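Local coordinates for protein putative alpha/beta hydrolase (Desulfitobacterium hafniense, PDB 4RPC) that has no established substrate but probably acts as a hydrolase of the alpha/beta fold, with a probable nucleophile on a tight strand-to-helix turn, at residues A[35-40]-A[93-98]; A[65-68]-A[72-75]; A[139-144]-A[180-185]; A[169-174]-A[244-249]. All blocks are in the same frame, centred on the assembly; numbering follows the deposited sequence.

Interaction 1: A[35-40]-A[93-98]; sequences QTCFAR and YGVSLG
Cys37 and Val95 bring their backbones closest, CA to CA 9.3 Å, while the CA atoms of Phe38 and Tyr93 lie 10.3 Å apart, so the link between the two segments is made by side chains alone. The ring of Phe38 swings across because CG stands anti to the carbonyl carbon (chi1 -61°), and the CB of Tyr93 points toward residues 35-40. The two rings meet rim to rim with their planes at 90°, neither lying over the other's face; CE1 of Phe38 comes within 3.6 Å of CE2 of Tyr93 and about as near to its neighbour CD2. Beside them, SG of Cys37 sits 3.8 Å above one face of the Phe38 ring, towards its rim, and approaches CG1 of Val95 to 4.2 Å. Leu26 of strand 23-27 touches both rings, and Leu245 reaches Cys37, Tyr93 and Val95. With Phe38 cut back to alanine, the rim of Tyr93 would probably face a gap and the Cys37 sulfur would lose the ring face it lies against. The strand residues lead into what looks like the nucleophile elbow of the hydrolase, Gly94-Val95-Ser96-Leu97-Gly98, with Ser96 at a strained positive phi of 62° and Gly98 N hydrogen-bonded to Val95 O at 2.9 Å. With no hydrogen bond between the segments, the contact is purely apolar: it packs the end of the elbow strand against helix 34-37 and the residue after it, while the hydroxyl of Tyr93 turns to Asp119 for its hydrogen bond.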
loop_
_atom_site.group_PDB
_atom_site.type_symbol
_atom_site.label_atom_id
_atom_site.label_comp_id
_atom_site.label_asym_id
_atom_site.label_seq_id
_atom_site.Cartn_x
_atom_site.Cartn_y
_atom_site.Cartn_z
ATOM N N GLN A 35 5.718 -10.453 4.721
ATOM C CA GLN A 35 5.531 -11.881 4.661
ATOM C C GLN A 35 4.167 -12.266 5.082
ATOM O O GLN A 35 3.751 -13.364 4.776
ATOM C CB GLN A 35 6.554 -12.602 5.526
ATOM C CG GLN A 35 6.791 -14.065 5.183
ATOM C CD GLN A 35 7.862 -14.660 6.067
ATOM O OE1 GLN A 35 7.996 -14.291 7.226
ATOM N NE2 GLN A 35 8.631 -15.590 5.529
ATOM N N THR A 36 3.467 -11.401 5.811
ATOM C CA THR A 36 2.100 -11.715 6.229
ATOM C C THR A 36 1.046 -10.975 5.452
ATOM O O THR A 36 -0.099 -11.342 5.418
ATOM C CB THR A 36 1.866 -11.434 7.722
ATOM O OG1 THR A 36 2.059 -10.054 8.004
ATOM C CG2 THR A 36 2.802 -12.272 8.592
ATOM N N CYS A 37 1.437 -9.866 4.879
ATOM C CA CYS A 37 0.542 -9.046 4.095
ATOM C C CYS A 37 0.056 -9.783 2.834
ATOM O O CYS A 37 -1.108 -9.733 2.501
ATOM C CB CYS A 37 1.336 -7.795 3.676
ATOM S SG CYS A 37 0.236 -6.466 3.324
ATOM N N PHE A 38 0.988 -10.472 2.172
ATOM C CA PHE A 38 0.810 -11.025 0.857
ATOM C C PHE A 38 0.950 -12.533 0.711
ATOM O O PHE A 38 1.005 -13.025 -0.407
ATOM C CB PHE A 38 1.844 -10.324 -0.067
ATOM C CG PHE A 38 1.638 -8.831 -0.158
ATOM C CD1 PHE A 38 0.419 -8.337 -0.617
ATOM C CD2 PHE A 38 2.634 -7.948 0.183
ATOM C CE1 PHE A 38 0.193 -6.977 -0.720
ATOM C CE2 PHE A 38 2.412 -6.594 0.095
ATOM C CZ PHE A 38 1.179 -6.107 -0.349
ATOM N N ALA A 39 0.953 -13.269 1.797
ATOM C CA ALA A 39 1.080 -14.731 1.733
ATOM C C ALA A 39 0.166 -15.436 0.723
ATOM O O ALA A 39 0.648 -16.137 -0.157
ATOM C CB ALA A 39 0.947 -15.357 3.116
ATOM N N ARG A 40 -1.139 -15.199 0.828
ATOM C CA ARG A 40 -2.098 -15.857 -0.025
ATOM C C ARG A 40 -1.974 -15.392 -1.434
ATOM O O ARG A 40 -2.093 -16.197 -2.370
ATOM C CB ARG A 40 -3.525 -15.650 0.506
ATOM C CG ARG A 40 -4.622 -16.249 -0.339
ATOM C CD ARG A 40 -4.456 -17.773 -0.540
ATOM N NE ARG A 40 -5.466 -18.268 -1.469
ATOM C CZ ARG A 40 -6.719 -18.582 -1.123
ATOM N NH1 ARG A 40 -7.129 -18.483 0.134
ATOM N NH2 ARG A 40 -7.574 -18.995 -2.035
ATOM N N TYR A 93 0.586 -3.497 -6.820
ATOM C CA TYR A 93 -0.473 -3.385 -5.877
ATOM C C TYR A 93 0.149 -2.734 -4.654
ATOM O O TYR A 93 1.221 -3.120 -4.214
ATOM C CB TYR A 93 -1.093 -4.747 -5.557
ATOM C CG TYR A 93 -2.015 -4.679 -4.381
ATOM C CD1 TYR A 93 -3.349 -4.380 -4.527
ATOM C CD2 TYR A 93 -1.514 -4.837 -3.087
ATOM C CE1 TYR A 93 -4.184 -4.292 -3.433
ATOM C CE2 TYR A 93 -2.344 -4.749 -1.998
ATOM C CZ TYR A 93 -3.681 -4.463 -2.178
ATOM O OH TYR A 93 -4.473 -4.408 -1.050
ATOM N N GLY A 94 -0.472 -1.694 -4.146
ATOM C CA GLY A 94 0.009 -1.103 -2.944
ATOM C C GLY A 94 -1.124 -0.813 -2.031
ATOM O O GLY A 94 -2.180 -0.316 -2.460
ATOM N N VAL A 95 -0.932 -1.164 -0.766
ATOM C CA VAL A 95 -1.960 -0.929 0.217
ATOM C C VAL A 95 -1.490 0.166 1.131
ATOM O O VAL A 95 -0.376 0.129 1.650
ATOM C CB VAL A 95 -2.360 -2.213 1.001
ATOM C CG1 VAL A 95 -1.187 -2.777 1.774
ATOM C CG2 VAL A 95 -3.522 -1.904 1.963
ATOM N N SER A 96 -2.353 1.162 1.287
ATOM C CA SER A 96 -2.151 2.281 2.188
ATOM C C SER A 96 -0.917 3.073 1.786
ATOM O O SER A 96 -0.817 3.512 0.637
ATOM C CB SER A 96 -2.088 1.743 3.640
ATOM O OG SER A 96 -2.517 2.750 4.560
ATOM N N LEU A 97 0.025 3.278 2.695
ATOM C CA LEU A 97 1.271 3.912 2.293
ATOM C C LEU A 97 1.875 3.270 1.052
ATOM O O LEU A 97 2.497 3.948 0.250
ATOM C CB LEU A 97 2.282 3.769 3.386
ATOM C CG LEU A 97 3.671 4.318 3.125
ATOM C CD1 LEU A 97 3.633 5.772 2.726
ATOM C CD2 LEU A 97 4.486 4.102 4.415
ATOM N N GLY A 98 1.692 1.966 0.914
ATOM C CA GLY A 98 2.270 1.269 -0.180
ATOM C C GLY A 98 1.679 1.762 -1.496
ATOM O O GLY A 98 2.337 1.657 -2.509
#

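Interaction 2: A[65-68]-A[72-75]; sequences EYMV and ETAG
Met67 and Thr73, with Val68 and Glu72 next to them, form a short-range, partly buried contact at the entry of helix 70-83 in the alpha/beta hydrolase fold, where the loop after strand 50-54 turns into the helix and lies against its first turns. The two inner residues carry the buried side. Met67, a selenomethionine, lays CG 3.4 Å from OG1 of Thr73 in a packing contact, with SE farther off at 4.0 Å; chi1 of -125° departs from a staggered value, and the bend at chi3 folds the methyl end back. Thr73 has OG1 beside its own backbone N and anti to the carbonyl carbon, which turns the hydroxyl to the loop. That hydroxyl is hydrogen-bonded to Glu57. Outwards, Glu72 extends its chain with CG anti to the backbone N (chi1 -163°), and its carboxylate faces the isopropyl group of Val68: OE2 lies 3.9 Å from CG2, and OE1 is near CG1. This is contact of a charged end with methyls, on the solvent-facing side. The Glu65 carboxylate is near that of Glu72 but not in contact with it, and has a long, weak ion pair with Lys76. Farther in, Met67 also packs on Leu97 of helix 97-108. No direct hydrogen bond joins the segments; a water bridges them instead, accepting from Val68 N at 2.9 Å and donating to Thr73 OG1 at 2.6 Å.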
loop_
_atom_site.group_PDB
_atom_site.type_symbol
_atom_site.label_atom_id
_atom_site.label_comp_id
_atom_site.label_asym_id
_atom_site.label_seq_id
_atom_site.Cartn_x
_atom_site.Cartn_y
_atom_site.Cartn_z
ATOM N N GLU A 65 17.488 0.940 9.783
ATOM C CA GLU A 65 17.090 2.287 9.431
ATOM C C GLU A 65 15.584 2.453 9.408
ATOM O O GLU A 65 14.836 1.501 9.512
ATOM C CB GLU A 65 17.658 2.670 8.063
ATOM C CG GLU A 65 16.865 2.045 6.921
ATOM C CD GLU A 65 17.603 2.077 5.581
ATOM O OE1 GLU A 65 17.867 3.181 4.997
ATOM O OE2 GLU A 65 17.940 0.964 5.130
ATOM N N TYR A 66 15.159 3.690 9.210
ATOM C CA TYR A 66 13.768 4.032 9.215
ATOM C C TYR A 66 13.494 4.832 7.963
ATOM O O TYR A 66 14.411 5.369 7.337
ATOM C CB TYR A 66 13.447 4.910 10.427
ATOM C CG TYR A 66 13.797 4.316 11.796
ATOM C CD1 TYR A 66 13.342 3.058 12.170
ATOM C CD2 TYR A 66 14.531 5.047 12.712
ATOM C CE1 TYR A 66 13.586 2.565 13.427
ATOM C CE2 TYR A 66 14.816 4.544 13.963
ATOM C CZ TYR A 66 14.346 3.308 14.318
ATOM O OH TYR A 66 14.649 2.793 15.574
HETATM N N MSE A 67 12.218 4.929 7.642
HETATM C CA MSE A 67 11.738 5.562 6.438
HETATM C C MSE A 67 11.963 7.055 6.524
HETATM O O MSE A 67 11.806 7.630 7.572
HETATM C CB MSE A 67 10.247 5.343 6.293
HETATM C CG MSE A 67 10.026 4.723 4.940
HETATM SE SE MSE A 67 8.134 4.520 4.487
HETATM C CE MSE A 67 7.925 3.156 5.782
ATOM N N VAL A 68 12.325 7.664 5.400
ATOM C CA VAL A 68 12.516 9.108 5.289
ATOM C C VAL A 68 11.378 9.750 4.488
ATOM O O VAL A 68 10.814 10.712 4.906
ATOM C CB VAL A 68 13.858 9.463 4.624
ATOM C CG1 VAL A 68 14.068 10.975 4.587
ATOM C CG2 VAL A 68 15.018 8.862 5.406
ATOM N N GLU A 72 12.074 8.881 -1.332
ATOM C CA GLU A 72 13.326 8.166 -1.153
ATOM C C GLU A 72 13.096 6.626 -1.160
ATOM O O GLU A 72 13.834 5.878 -1.793
ATOM C CB GLU A 72 14.013 8.652 0.089
ATOM C CG GLU A 72 15.482 8.266 0.124
ATOM C CD GLU A 72 16.262 9.094 1.148
ATOM O OE1 GLU A 72 16.156 10.356 1.095
ATOM O OE2 GLU A 72 16.954 8.470 1.991
ATOM N N THR A 73 12.016 6.176 -0.568
ATOM C CA THR A 73 11.662 4.755 -0.599
ATOM C C THR A 73 11.408 4.284 -2.049
ATOM O O THR A 73 11.986 3.273 -2.526
ATOM C CB THR A 73 10.473 4.534 0.358
ATOM O OG1 THR A 73 10.956 4.670 1.691
ATOM C CG2 THR A 73 9.823 3.177 0.177
ATOM N N ALA A 74 10.654 5.072 -2.809
ATOM C CA ALA A 74 10.404 4.768 -4.229
ATOM C C ALA A 74 11.723 4.727 -5.004
ATOM O O ALA A 74 11.992 3.749 -5.712
ATOM C CB ALA A 74 9.432 5.767 -4.846
ATOM N N GLY A 75 12.575 5.734 -4.812
ATOM C CA GLY A 75 13.902 5.764 -5.459
ATOM C C GLY A 75 14.723 4.529 -5.127
ATOM O O GLY A 75 15.203 3.805 -6.004
HETATM O O HOH W 1 12.538 6.417 2.837
#

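Interaction 3: A[139-144]-A[180-185]; sequences DAFLNL and EALLHA
Phe141 and Leu142 on helix 130-145 meet one residue of helix 179-191, Leu182, in a small, wholly apolar contact. Following the first helix, Asp139 forms a salt bridge to Arg179, the first residue of helix 179-191. Ala140 turns to Leu150 and Pro151 instead. Phe141 points its CB at the other helix, and that atom lies 4.1 Å from CD2 of Leu182, while CD1 of Leu182 comes obliquely to the ring. Leu142 then brings CG to 3.9 Å from the same CD2, so this methyl sits against two successive residues. Leu182 gets there with CG anti to its backbone N (chi1 173°), and the two leucine side chains run past each other in opposite directions. Leu144 continues to Val166 and Leu169 of helix 165-169. Within the partner helix, His184 ND1 donates to Glu180 O at 3.0 Å, from above the carbonyl plane, with His184 N reaching that oxygen from the opposite face. Both helices belong to the helical insertion between strands 112-119 and 204-210, the place where alpha/beta hydrolases commonly carry a cap, or lid, over the active site.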
loop_
_atom_site.group_PDB
_atom_site.type_symbol
_atom_site.label_atom_id
_atom_site.label_comp_id
_atom_site.label_asym_id
_atom_site.label_seq_id
_atom_site.Cartn_x
_atom_site.Cartn_y
_atom_site.Cartn_z
ATOM N N ASP A 139 -0.031 5.083 17.739
ATOM C CA ASP A 139 -0.544 4.518 18.964
ATOM C C ASP A 139 -1.745 3.601 18.707
ATOM O O ASP A 139 -1.832 2.541 19.339
ATOM C CB ASP A 139 -0.974 5.585 19.960
ATOM C CG ASP A 139 0.163 6.471 20.376
ATOM O OD1 ASP A 139 1.342 6.060 20.190
ATOM O OD2 ASP A 139 -0.106 7.598 20.874
ATOM N N ALA A 140 -2.662 4.026 17.820
ATOM C CA ALA A 140 -3.868 3.268 17.529
ATOM C C ALA A 140 -3.436 1.893 17.024
ATOM O O ALA A 140 -3.917 0.865 17.527
ATOM C CB ALA A 140 -4.722 3.978 16.475
ATOM N N PHE A 141 -2.502 1.876 16.071
ATOM C CA PHE A 141 -2.110 0.601 15.446
ATOM C C PHE A 141 -1.449 -0.369 16.428
ATOM O O PHE A 141 -1.718 -1.556 16.400
ATOM C CB PHE A 141 -1.214 0.847 14.260
ATOM C CG PHE A 141 -1.944 1.031 12.964
ATOM C CD1 PHE A 141 -3.322 1.215 12.916
ATOM C CD2 PHE A 141 -1.242 1.027 11.781
ATOM C CE1 PHE A 141 -4.002 1.354 11.704
ATOM C CE2 PHE A 141 -1.901 1.160 10.567
ATOM C CZ PHE A 141 -3.295 1.336 10.529
ATOM N N LEU A 142 -0.604 0.146 17.319
ATOM C CA LEU A 142 0.029 -0.713 18.305
ATOM C C LEU A 142 -1.025 -1.237 19.303
ATOM O O LEU A 142 -1.006 -2.409 19.717
ATOM C CB LEU A 142 1.163 0.034 19.049
ATOM C CG LEU A 142 2.339 0.250 18.126
ATOM C CD1 LEU A 142 3.266 1.264 18.700
ATOM C CD2 LEU A 142 3.079 -1.065 17.797
ATOM N N ASN A 143 -1.938 -0.357 19.692
ATOM C CA ASN A 143 -3.064 -0.761 20.516
ATOM C C ASN A 143 -3.849 -1.941 19.946
ATOM O O ASN A 143 -4.376 -2.743 20.698
ATOM C CB ASN A 143 -4.001 0.402 20.804
ATOM C CG ASN A 143 -3.593 1.178 22.024
ATOM O OD1 ASN A 143 -3.101 0.628 22.974
ATOM N ND2 ASN A 143 -3.774 2.470 21.987
ATOM N N LEU A 144 -3.907 -2.071 18.634
ATOM C CA LEU A 144 -4.607 -3.208 18.038
ATOM C C LEU A 144 -4.001 -4.521 18.500
ATOM O O LEU A 144 -4.702 -5.507 18.626
ATOM C CB LEU A 144 -4.577 -3.149 16.519
ATOM C CG LEU A 144 -5.303 -1.963 15.901
ATOM C CD1 LEU A 144 -5.085 -1.933 14.388
ATOM C CD2 LEU A 144 -6.782 -2.051 16.210
ATOM N N GLU A 180 9.081 3.504 16.746
ATOM C CA GLU A 180 9.817 4.474 15.920
ATOM C C GLU A 180 9.666 4.141 14.465
ATOM O O GLU A 180 9.513 5.015 13.671
ATOM C CB GLU A 180 11.317 4.530 16.213
ATOM C CG GLU A 180 11.827 5.588 17.199
ATOM C CD GLU A 180 11.288 7.009 17.078
ATOM O OE1 GLU A 180 11.842 7.805 16.277
ATOM O OE2 GLU A 180 10.346 7.337 17.850
ATOM N N ALA A 181 9.724 2.862 14.101
ATOM C CA ALA A 181 9.688 2.489 12.691
ATOM C C ALA A 181 8.332 2.803 12.087
ATOM O O ALA A 181 8.200 3.337 10.983
ATOM C CB ALA A 181 10.028 1.013 12.530
ATOM N N LEU A 182 7.328 2.495 12.855
ATOM C CA LEU A 182 5.941 2.745 12.462
ATOM C C LEU A 182 5.689 4.202 12.317
ATOM O O LEU A 182 5.110 4.642 11.321
ATOM C CB LEU A 182 5.009 2.191 13.528
ATOM C CG LEU A 182 3.523 2.456 13.466
ATOM C CD1 LEU A 182 3.057 1.896 12.156
ATOM C CD2 LEU A 182 2.780 1.751 14.593
ATOM N N LEU A 183 6.127 4.961 13.326
ATOM C CA LEU A 183 5.963 6.381 13.297
ATOM C C LEU A 183 6.613 7.032 12.064
ATOM O O LEU A 183 6.003 7.864 11.414
ATOM C CB LEU A 183 6.488 7.002 14.612
ATOM C CG LEU A 183 6.363 8.487 14.768
ATOM C CD1 LEU A 183 4.937 8.865 14.978
ATOM C CD2 LEU A 183 7.146 8.963 15.972
ATOM N N HIS A 184 7.859 6.705 11.751
ATOM C CA HIS A 184 8.501 7.298 10.582
ATOM C C HIS A 184 7.811 6.999 9.259
ATOM O O HIS A 184 7.779 7.841 8.342
ATOM C CB HIS A 184 9.938 6.822 10.514
ATOM C CG HIS A 184 10.800 7.622 11.394
ATOM N ND1 HIS A 184 11.309 7.144 12.577
ATOM C CD2 HIS A 184 11.117 8.930 11.338
ATOM C CE1 HIS A 184 11.985 8.109 13.171
ATOM N NE2 HIS A 184 11.867 9.204 12.442
ATOM N N ALA A 185 7.214 5.817 9.204
ATOM C CA ALA A 185 6.503 5.372 8.022
ATOM C C ALA A 185 5.244 6.205 7.883
ATOM O O ALA A 185 4.867 6.639 6.759
ATOM C CB ALA A 185 6.150 3.923 8.121
#

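Interaction 4: A[169-174]-A[244-249]; sequences LQPLIY and VLSKEP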
loop_
_atom_site.group_PDB
_atom_site.type_symbol
_atom_site.label_atom_id
_atom_site.label_comp_id
_atom_site.label_asym_id
_atom_site.label_seq_id
_atom_site.Cartn_x
_atom_site.Cartn_y
_atom_site.Cartn_z
ATOM N N LEU A 169 -7.688 -5.865 11.269
ATOM C CA LEU A 169 -6.392 -5.216 11.139
ATOM C C LEU A 169 -5.311 -5.874 11.975
ATOM O O LEU A 169 -4.148 -5.879 11.615
ATOM C CB LEU A 169 -6.504 -3.713 11.558
ATOM C CG LEU A 169 -7.277 -2.796 10.600
ATOM C CD1 LEU A 169 -7.389 -1.357 11.054
ATOM C CD2 LEU A 169 -6.696 -2.833 9.191
ATOM N N GLN A 170 -5.685 -6.408 13.119
ATOM C CA GLN A 170 -4.700 -6.966 14.013
ATOM C C GLN A 170 -3.853 -8.018 13.320
ATOM O O GLN A 170 -2.654 -8.060 13.549
ATOM C CB GLN A 170 -5.376 -7.517 15.267
ATOM C CG GLN A 170 -4.402 -7.885 16.362
ATOM C CD GLN A 170 -5.058 -8.574 17.555
ATOM O OE1 GLN A 170 -6.196 -8.982 17.531
ATOM N NE2 GLN A 170 -4.323 -8.701 18.585
ATOM N N PRO A 171 -4.450 -8.860 12.449
ATOM C CA PRO A 171 -3.570 -9.808 11.779
ATOM C C PRO A 171 -2.545 -9.196 10.808
ATOM O O PRO A 171 -1.637 -9.928 10.389
ATOM C CB PRO A 171 -4.528 -10.683 10.934
ATOM C CG PRO A 171 -5.906 -10.392 11.379
ATOM C CD PRO A 171 -5.886 -9.141 12.220
ATOM N N LEU A 172 -2.741 -7.935 10.367
ATOM C CA LEU A 172 -1.823 -7.309 9.446
ATOM C C LEU A 172 -0.717 -6.526 10.115
ATOM O O LEU A 172 0.243 -6.174 9.469
ATOM C CB LEU A 172 -2.549 -6.331 8.505
ATOM C CG LEU A 172 -3.533 -7.001 7.557
ATOM C CD1 LEU A 172 -4.344 -5.953 6.811
ATOM C CD2 LEU A 172 -2.766 -7.893 6.601
ATOM N N ILE A 173 -0.869 -6.200 11.377
ATOM C CA ILE A 173 0.154 -5.430 12.083
ATOM C C ILE A 173 1.343 -6.324 12.372
ATOM O O ILE A 173 1.209 -7.392 12.903
ATOM C CB ILE A 173 -0.360 -4.905 13.402
ATOM C CG1 ILE A 173 -1.639 -4.092 13.218
ATOM C CG2 ILE A 173 0.740 -4.112 14.076
ATOM C CD1 ILE A 173 -1.519 -2.883 12.289
ATOM N N TYR A 174 2.526 -5.882 12.010
ATOM C CA TYR A 174 3.709 -6.695 12.160
ATOM C C TYR A 174 3.923 -6.850 13.650
ATOM O O TYR A 174 3.980 -5.883 14.407
ATOM C CB TYR A 174 4.927 -6.057 11.434
ATOM C CG TYR A 174 6.272 -6.733 11.648
ATOM C CD1 TYR A 174 6.413 -8.103 11.601
ATOM C CD2 TYR A 174 7.408 -5.963 11.896
ATOM C CE1 TYR A 174 7.643 -8.705 11.835
ATOM C CE2 TYR A 174 8.633 -6.539 12.128
ATOM C CZ TYR A 174 8.755 -7.881 12.079
ATOM O OH TYR A 174 10.002 -8.380 12.271
ATOM N N VAL A 244 -10.484 -6.392 2.525
ATOM C CA VAL A 244 -10.343 -7.367 1.454
ATOM C C VAL A 244 -8.970 -8.026 1.517
ATOM O O VAL A 244 -8.831 -9.227 1.318
ATOM C CB VAL A 244 -10.517 -6.728 0.059
ATOM C CG1 VAL A 244 -10.434 -7.812 -1.012
ATOM C CG2 VAL A 244 -11.887 -6.061 -0.089
ATOM N N LEU A 245 -7.931 -7.242 1.801
ATOM C CA LEU A 245 -6.585 -7.814 1.912
ATOM C C LEU A 245 -6.476 -8.733 3.102
ATOM O O LEU A 245 -5.833 -9.789 3.045
ATOM C CB LEU A 245 -5.568 -6.652 2.049
ATOM C CG LEU A 245 -4.123 -7.042 2.132
ATOM C CD1 LEU A 245 -3.722 -7.830 0.887
ATOM C CD2 LEU A 245 -3.267 -5.763 2.285
ATOM N N SER A 246 -7.084 -8.331 4.200
ATOM C CA SER A 246 -6.932 -9.077 5.433
ATOM C C SER A 246 -7.624 -10.430 5.316
ATOM O O SER A 246 -6.960 -11.463 5.375
ATOM C CB SER A 246 -7.484 -8.317 6.611
ATOM O OG SER A 246 -7.245 -9.002 7.804
ATOM N N LYS A 247 -8.913 -10.404 5.010
ATOM C CA LYS A 247 -9.748 -11.595 5.059
ATOM C C LYS A 247 -10.103 -12.284 3.716
ATOM O O LYS A 247 -10.452 -13.479 3.750
ATOM C CB LYS A 247 -10.988 -11.236 5.828
ATOM C CG LYS A 247 -10.649 -10.706 7.226
ATOM C CD LYS A 247 -11.876 -10.329 8.029
ATOM C CE LYS A 247 -12.671 -11.565 8.447
ATOM N NZ LYS A 247 -14.122 -11.242 8.451
ATOM N N GLU A 248 -9.992 -11.577 2.574
ATOM C CA GLU A 248 -10.130 -12.162 1.221
ATOM C C GLU A 248 -9.063 -11.753 0.239
ATOM O O GLU A 248 -9.376 -11.268 -0.828
ATOM C CB GLU A 248 -11.434 -11.727 0.608
ATOM C CG GLU A 248 -12.565 -11.946 1.570
ATOM C CD GLU A 248 -13.696 -11.003 1.339
ATOM O OE1 GLU A 248 -13.487 -9.807 0.993
ATOM O OE2 GLU A 248 -14.803 -11.490 1.540
ATOM N N PRO A 249 -7.804 -11.952 0.594
ATOM C CA PRO A 249 -6.728 -11.636 -0.304
ATOM C C PRO A 249 -6.846 -12.379 -1.667
ATOM O O PRO A 249 -6.409 -11.877 -2.710
ATOM C CB PRO A 249 -5.491 -12.079 0.485
ATOM C CG PRO A 249 -5.989 -13.140 1.413
ATOM C CD PRO A 249 -7.380 -12.750 1.752
#
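Leu172 and Ser246 form the centre of this contact, with Pro171 at the outer margin; the CA atoms of Leu172 and Ser246 are 6.7 Å apart. Leu172 sets CG beside its backbone N and anti to the carbonyl carbon (chi1 -65°), and the chain then continues extended, with chi2 at 172°, so that CD1 forms its leading end. This methyl stops 3.9 Å from CB of Ser246. The serine's two side-chain atoms meet different partners: CB offers a carbon surface to the leucine, whereas OG stands anti to the backbone N (chi1 -176°), is hydrogen-bonded to Val168 O, and lies 4.1 Å from CG of Pro171. That distance is loose packing of a hydroxyl against a ring carbon. The turn carrying Leu172 is closed by its own backbone hydrogen bond, Leu172 N to Leu169 O at 2.8 Å. Next to Ser246, Lys247 makes a salt bridge to Glu167 of helix 165-169. Leu172 also touches Phe32. Thus the loop between helices 165-169 and 179-191, part of the helical insertion, is seated on helix 243-247, which follows closely after His241, a residue that probably belongs to the catalytic triad. The chemistry divides the work: a van der Waals fit of methyl and methylene joins the two segments, and the serine hydroxyl, close to that apolar patch, has its hydrogen-bonding need met by the carbonyl of Val168.

From the N terminus, interaction 1 closes the first long loop, bringing the helical region at 35-40 to the end of strand 88-95. Interaction 2 falls within that loop and closes a very short one at the start of helix 70-83. Interaction 3 opens later and joins two helices of the insertion; interaction 4 begins between its segments and ends beyond them, at 244-249, so those two cross. Interaction 4 thereby connects the insertion to the C-terminal part of the core, where it packs on interaction 1. Interaction 2 touches both interaction 1 and interaction 3, while interactions 2 and 4 stay about 10 Å apart at their nearest atoms.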